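Local atomic coordinates of clavulanic acid biosynthesis oligopeptide binding protein 2 (Streptomyces clavuligerus, PDB entry 2WOL), a protein that probably binds oligopeptides or related small solutes as a family 5 extracellular solute-binding protein of the clavulanic acid biosynthesis pathway. Residues T12-D18 with R293-N298; W57-L62 with F548-Q554. All coordinates share one frame; numbering follows the deposited sequence.

Contact 1 of 2, residues T12-D18 with R293-N298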
loop_
_atom_site.group_PDB
_atom_site.type_symbol
_atom_site.label_atom_id
_atom_site.label_comp_id
_atom_site.label_asym_id
_atom_site.label_seq_id
_atom_site.Cartn_x
_atom_site.Cartn_y
_atom_site.Cartn_z
ATOM N N THR A 12 -2.230 29.915 15.896
ATOM C CA THR A 12 -3.618 30.044 15.439
ATOM C C THR A 12 -4.285 28.679 15.298
ATOM O O THR A 12 -3.724 27.776 14.677
ATOM C CB THR A 12 -3.712 30.790 14.088
ATOM O OG1 THR A 12 -2.691 30.313 13.198
ATOM C CG2 THR A 12 -3.552 32.296 14.285
ATOM N N ALA A 13 -5.477 28.535 15.877
ATOM C CA ALA A 13 -6.217 27.268 15.835
ATOM C C ALA A 13 -6.702 26.940 14.425
ATOM O O ALA A 13 -7.137 27.825 13.685
ATOM C CB ALA A 13 -7.383 27.290 16.811
ATOM N N GLY A 14 -6.616 25.662 14.066
ATOM C CA GLY A 14 -6.992 25.187 12.736
ATOM C C GLY A 14 -8.397 24.623 12.666
ATOM O O GLY A 14 -9.234 24.900 13.530
ATOM N N ALA A 15 -8.638 23.809 11.639
ATOM C CA ALA A 15 -9.969 23.286 11.334
ATOM C C ALA A 15 -10.521 22.332 12.391
ATOM O O ALA A 15 -11.739 22.149 12.488
ATOM C CB ALA A 15 -9.968 22.609 9.964
ATOM N N GLY A 16 -9.626 21.717 13.162
ATOM C CA GLY A 16 -10.014 20.803 14.232
ATOM C C GLY A 16 -9.431 19.412 14.082
ATOM O O GLY A 16 -9.136 18.969 12.970
ATOM N N TRP A 17 -9.269 18.726 15.211
ATOM C CA TRP A 17 -8.826 17.335 15.245
ATOM C C TRP A 17 -9.629 16.475 14.266
ATOM O O TRP A 17 -10.863 16.516 14.263
ATOM C CB TRP A 17 -8.989 16.799 16.671
ATOM C CG TRP A 17 -8.608 15.366 16.867
ATOM C CD1 TRP A 17 -9.446 14.294 16.883
ATOM C CD2 TRP A 17 -7.292 14.851 17.104
ATOM N NE1 TRP A 17 -8.735 13.138 17.104
ATOM C CE2 TRP A 17 -7.409 13.452 17.246
ATOM C CE3 TRP A 17 -6.023 15.439 17.208
ATOM C CZ2 TRP A 17 -6.303 12.625 17.486
ATOM C CZ3 TRP A 17 -4.921 14.619 17.448
ATOM C CH2 TRP A 17 -5.072 13.225 17.582
ATOM N N ASP A 18 -8.913 15.720 13.426
ATOM C CA ASP A 18 -9.512 14.788 12.457
ATOM C C ASP A 18 -10.370 15.428 11.355
ATOM O O ASP A 18 -11.084 14.714 10.643
ATOM C CB ASP A 18 -10.319 13.682 13.164
ATOM C CG ASP A 18 -9.509 12.419 13.412
ATOM O OD1 ASP A 18 -8.306 12.376 13.079
ATOM O OD2 ASP A 18 -10.091 11.446 13.941
ATOM N N ARG A 293 -3.508 20.274 18.242
ATOM C CA ARG A 293 -4.517 19.237 17.999
ATOM C C ARG A 293 -5.427 19.594 16.827
ATOM O O ARG A 293 -5.829 18.721 16.054
ATOM C CB ARG A 293 -5.382 19.019 19.239
ATOM C CG ARG A 293 -4.761 18.146 20.303
ATOM C CD ARG A 293 -5.774 17.854 21.404
ATOM N NE ARG A 293 -6.782 16.888 20.973
ATOM C CZ ARG A 293 -6.615 15.569 20.998
ATOM N NH1 ARG A 293 -5.475 15.045 21.438
ATOM N NH2 ARG A 293 -7.587 14.767 20.584
ATOM N N SER A 294 -5.745 20.881 16.705
ATOM C CA SER A 294 -6.641 21.366 15.663
ATOM C C SER A 294 -6.019 21.274 14.264
ATOM O O SER A 294 -6.725 21.400 13.262
ATOM C CB SER A 294 -7.103 22.794 15.973
ATOM O OG SER A 294 -6.082 23.741 15.722
ATOM N N HIS A 295 -4.705 21.047 14.219
ATOM C CA HIS A 295 -3.955 20.918 12.966
ATOM C C HIS A 295 -3.569 19.467 12.669
ATOM O O HIS A 295 -2.749 19.212 11.788
ATOM C CB HIS A 295 -2.671 21.760 13.018
ATOM C CG HIS A 295 -2.900 23.216 13.284
ATOM N ND1 HIS A 295 -3.566 24.038 12.404
ATOM C CD2 HIS A 295 -2.527 24.001 14.322
ATOM C CE1 HIS A 295 -3.604 25.265 12.890
ATOM N NE2 HIS A 295 -2.981 25.270 14.055
ATOM N N THR A 296 -4.164 18.521 13.392
ATOM C CA THR A 296 -3.741 17.125 13.323
ATOM C C THR A 296 -4.877 16.176 12.927
ATOM O O THR A 296 -6.010 16.313 13.396
ATOM C CB THR A 296 -3.121 16.679 14.671
ATOM O OG1 THR A 296 -2.066 17.581 15.015
ATOM C CG2 THR A 296 -2.548 15.280 14.578
ATOM N N ASP A 297 -4.547 15.227 12.050
ATOM C CA ASP A 297 -5.441 14.145 11.646
ATOM C C ASP A 297 -4.856 12.811 12.087
ATOM O O ASP A 297 -3.643 12.615 12.035
ATOM C CB ASP A 297 -5.630 14.159 10.128
ATOM C CG ASP A 297 -6.313 15.421 9.645
ATOM O OD1 ASP A 297 -7.388 15.751 10.185
ATOM O OD2 ASP A 297 -5.783 16.084 8.730
ATOM N N ASN A 298 -5.725 11.900 12.520
ATOM C CA ASN A 298 -5.296 10.603 13.055
ATOM C C ASN A 298 -5.983 9.440 12.313
ATOM O O ASN A 298 -6.752 8.685 12.906
ATOM C CB ASN A 298 -5.587 10.562 14.566
ATOM C CG ASN A 298 -4.940 9.373 15.286
ATOM O OD1 ASN A 298 -3.975 8.763 14.811
ATOM N ND2 ASN A 298 -5.476 9.054 16.456
HETATM O O HOH W 1 -9.214 8.964 13.628
#
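The guanidinium of R293 lies flat over the indole of W17, the two planes only 16° apart, with CZ 4.0 Å from the centroid of the six-membered ring of W17. This is a cation-pi stack. Two torsions set it up: the indole starts out anti to the W17 backbone N (chi1 179°), and the arginine chain bends at chi3 (74°), folding its head back over the ring while NH1 bonds to the carbonyl of T287. T296 CG2 and N298 CB approach the same indole obliquely, N298 CB lying 3.6 Å from W17 CZ2.

Five hydrogen bonds run along the two segments, two from backbone to backbone and three involving a side chain. S294 OG receives a short, nearly straight bond from G14 N (2.6 Å) and also bonds to V291 O. Two residues farther along, G16 N reaches S294 O at 2.9 Å on a carbonyl lone pair. H295 NE2 donates to T12 O at 2.7 Å, the oxygen lying close to the imidazole plane; the N-H is bent well off line, consistent with a second, weak bond from NE2 to A9 O. At the far end D18 N meets T296 O at 3.0 Å, and D18 OD1 takes N298 N at 2.7 Å, nearly along its C-O direction. A water donating to D18 OD2 and N298 O closes this end.

An irregular N-terminal arm is thus fastened to the type I turn R293-T296 and to strand 296-297, which pairs antiparallel with strand 523-534. Bonds to side chains and backbone tie it to this sheet of the solute-binding fold without regular strand pairing of its own.

Contact 2 of 2, residues W57-L62 with F548-Q554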
loop_
_atom_site.group_PDB
_atom_site.type_symbol
_atom_site.label_atom_id
_atom_site.label_comp_id
_atom_site.label_asym_id
_atom_site.label_seq_id
_atom_site.Cartn_x
_atom_site.Cartn_y
_atom_site.Cartn_z
ATOM N N TRP A 57 3.859 6.926 -5.276
ATOM C CA TRP A 57 2.606 6.715 -6.012
ATOM C C TRP A 57 1.712 7.944 -5.858
ATOM O O TRP A 57 1.080 8.397 -6.812
ATOM C CB TRP A 57 1.860 5.473 -5.524
ATOM C CG TRP A 57 2.612 4.188 -5.690
ATOM C CD1 TRP A 57 3.678 3.956 -6.515
ATOM C CD2 TRP A 57 2.353 2.948 -5.010
ATOM N NE1 TRP A 57 4.095 2.652 -6.395
ATOM C CE2 TRP A 57 3.302 2.010 -5.478
ATOM C CE3 TRP A 57 1.413 2.539 -4.049
ATOM C CZ2 TRP A 57 3.341 0.687 -5.019
ATOM C CZ3 TRP A 57 1.447 1.213 -3.593
ATOM C CH2 TRP A 57 2.412 0.307 -4.080
ATOM N N LEU A 58 1.678 8.481 -4.641
ATOM C CA LEU A 58 0.921 9.684 -4.333
ATOM C C LEU A 58 1.449 10.888 -5.124
ATOM O O LEU A 58 0.672 11.649 -5.703
ATOM C CB LEU A 58 1.004 9.939 -2.826
ATOM C CG LEU A 58 0.179 11.049 -2.186
ATOM C CD1 LEU A 58 -1.301 10.668 -2.173
ATOM C CD2 LEU A 58 0.702 11.274 -0.780
ATOM N N LEU A 59 2.772 11.041 -5.154
ATOM C CA LEU A 59 3.418 12.102 -5.926
ATOM C C LEU A 59 3.172 11.949 -7.430
ATOM O O LEU A 59 3.077 12.941 -8.156
ATOM C CB LEU A 59 4.919 12.117 -5.636
ATOM C CG LEU A 59 5.778 13.191 -6.300
ATOM C CD1 LEU A 59 5.447 14.576 -5.763
ATOM C CD2 LEU A 59 7.237 12.859 -6.082
ATOM N N GLN A 60 3.081 10.705 -7.893
ATOM C CA GLN A 60 2.821 10.434 -9.306
ATOM C C GLN A 60 1.478 10.977 -9.796
ATOM O O GLN A 60 1.290 11.183 -10.996
ATOM C CB GLN A 60 2.959 8.937 -9.609
ATOM C CG GLN A 60 4.410 8.505 -9.824
ATOM C CD GLN A 60 5.019 9.053 -11.106
ATOM O OE1 GLN A 60 4.316 9.559 -11.984
ATOM N NE2 GLN A 60 6.335 8.943 -11.219
ATOM N N ARG A 61 0.553 11.229 -8.873
ATOM C CA ARG A 61 -0.726 11.837 -9.246
ATOM C C ARG A 61 -0.537 13.260 -9.798
ATOM O O ARG A 61 -1.391 13.765 -10.519
ATOM C CB ARG A 61 -1.715 11.807 -8.074
ATOM C CG ARG A 61 -2.322 10.428 -7.851
ATOM C CD ARG A 61 -3.002 10.284 -6.493
ATOM N NE ARG A 61 -4.189 11.128 -6.305
ATOM C CZ ARG A 61 -5.391 10.894 -6.834
ATOM N NH1 ARG A 61 -5.596 9.865 -7.653
ATOM N NH2 ARG A 61 -6.396 11.715 -6.558
ATOM N N LEU A 62 0.588 13.892 -9.467
ATOM C CA LEU A 62 0.928 15.211 -10.023
ATOM C C LEU A 62 1.651 15.125 -11.363
ATOM O O LEU A 62 1.567 16.046 -12.181
ATOM C CB LEU A 62 1.819 15.994 -9.055
ATOM C CG LEU A 62 1.210 16.528 -7.756
ATOM C CD1 LEU A 62 1.220 15.467 -6.659
ATOM C CD2 LEU A 62 1.978 17.754 -7.297
ATOM N N PHE A 548 -5.018 5.751 0.130
ATOM C CA PHE A 548 -3.595 5.906 0.450
ATOM C C PHE A 548 -3.294 5.953 1.950
ATOM O O PHE A 548 -2.203 5.560 2.376
ATOM C CB PHE A 548 -3.036 7.180 -0.195
ATOM C CG PHE A 548 -2.900 7.109 -1.691
ATOM C CD1 PHE A 548 -3.979 7.411 -2.518
ATOM C CD2 PHE A 548 -1.683 6.779 -2.274
ATOM C CE1 PHE A 548 -3.856 7.360 -3.904
ATOM C CE2 PHE A 548 -1.546 6.728 -3.661
ATOM C CZ PHE A 548 -2.633 7.019 -4.474
ATOM N N GLY A 549 -4.238 6.463 2.742
ATOM C CA GLY A 549 -3.990 6.726 4.166
ATOM C C GLY A 549 -3.077 7.926 4.361
ATOM O O GLY A 549 -2.576 8.171 5.460
ATOM N N LEU A 550 -2.872 8.667 3.271
ATOM C CA LEU A 550 -2.015 9.849 3.215
ATOM C C LEU A 550 -2.814 10.983 2.593
ATOM O O LEU A 550 -3.739 10.736 1.829
ATOM C CB LEU A 550 -0.794 9.580 2.326
ATOM C CG LEU A 550 0.184 8.462 2.690
ATOM C CD1 LEU A 550 1.193 8.232 1.582
ATOM C CD2 LEU A 550 0.894 8.763 3.987
ATOM N N TYR A 551 -2.447 12.223 2.901
ATOM C CA TYR A 551 -3.064 13.379 2.255
ATOM C C TYR A 551 -2.916 13.311 0.740
ATOM O O TYR A 551 -1.863 12.919 0.233
ATOM C CB TYR A 551 -2.403 14.667 2.727
ATOM C CG TYR A 551 -2.632 15.065 4.172
ATOM C CD1 TYR A 551 -1.612 15.675 4.905
ATOM C CD2 TYR A 551 -3.856 14.852 4.797
ATOM C CE1 TYR A 551 -1.807 16.070 6.222
ATOM C CE2 TYR A 551 -4.061 15.228 6.118
ATOM C CZ TYR A 551 -3.034 15.840 6.822
ATOM O OH TYR A 551 -3.208 16.239 8.131
ATOM N N ASP A 552 -3.958 13.712 0.015
ATOM C CA ASP A 552 -3.862 13.772 -1.441
ATOM C C ASP A 552 -3.153 15.060 -1.849
ATOM O O ASP A 552 -3.780 16.095 -2.076
ATOM C CB ASP A 552 -5.236 13.670 -2.096
ATOM C CG ASP A 552 -5.154 13.373 -3.584
ATOM O OD1 ASP A 552 -4.077 12.939 -4.054
ATOM O OD2 ASP A 552 -6.174 13.559 -4.280
ATOM N N ILE A 553 -1.830 14.976 -1.922
ATOM C CA ILE A 553 -0.970 16.106 -2.248
ATOM C C ILE A 553 -1.445 16.880 -3.478
ATOM O O ILE A 553 -1.461 18.105 -3.467
ATOM C CB ILE A 553 0.489 15.634 -2.474
ATOM C CG1 ILE A 553 1.013 14.867 -1.249
ATOM C CG2 ILE A 553 1.399 16.801 -2.872
ATOM C CD1 ILE A 553 1.070 15.657 0.052
ATOM N N GLN A 554 -1.834 16.159 -4.529
ATOM C CA GLN A 554 -2.191 16.790 -5.800
ATOM C C GLN A 554 -3.381 17.750 -5.692
ATOM O O GLN A 554 -3.525 18.651 -6.511
ATOM C CB GLN A 554 -2.425 15.736 -6.890
ATOM C CG GLN A 554 -3.689 14.901 -6.740
ATOM C CD GLN A 554 -4.915 15.584 -7.311
ATOM O OE1 GLN A 554 -4.807 16.430 -8.203
ATOM N NE2 GLN A 554 -6.092 15.215 -6.811
HETATM O O HOH W 2 -1.315 13.320 -4.658
#
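A buried junction joins helix 54-63 to the second half of the antiparallel hairpin of strands 544-545 and 550-551 and to the 3-10 turn beginning at I553. Its polar centre is a side-on salt bridge, R61 NE donating to D552 OD1 and R61 NH2 to D552 OD2, each at 2.9 Å. Both bonds use syn sides of the carboxylate, but its plane is turned 42° from the guanidinium. The bend of R61 at chi3 (66°) presents this NE edge, while NH1 bonds to the Y70 carbonyl. Q554 NE2 comes to D552 OD2 at 3.0 Å from the face opposite R61 NH2. A water donates to D552 OD1 and L58 O and accepts from Q554 N.

L58 is the apolar wedge: its CD1 lies over one face of the F548 ring, offset toward its rim and 4.0 Å from the centroid, as a CH-pi contact, whereas CD2 packs on I553 CG1 at 3.6 Å and on L550 CB. L62 CD1 rests against Q554 CB at 3.7 Å.

With all three guanidinium nitrogens of R61 engaged and the carboxylate gripped by several donors, the buried charges balance, which would probably keep D552 ionised.

In the fold
Contacts 1 and 2 have their centres about 20 Å apart and meet directly: D297 OD2 and Y551 OH are 2.6 Å apart, a probable hydrogen bond. R535 also serves contact 1, forming a salt bridge with D297 and bonding to G16 O and S294 O, while the Y551 side chain touches it from contact 2. Their segments alternate along the sequence: 12-18 and 57-62 come first and pair with 293-298 and 548-554 respectively. The centre of contact 1 is about 25 Å, and that of contact 2 about 12 Å, from the centre of the chain. At nearest atoms the F548 side chain is about 3 Å from a glycerol, probably from the crystallisation liquor, though such molecules often mark pockets.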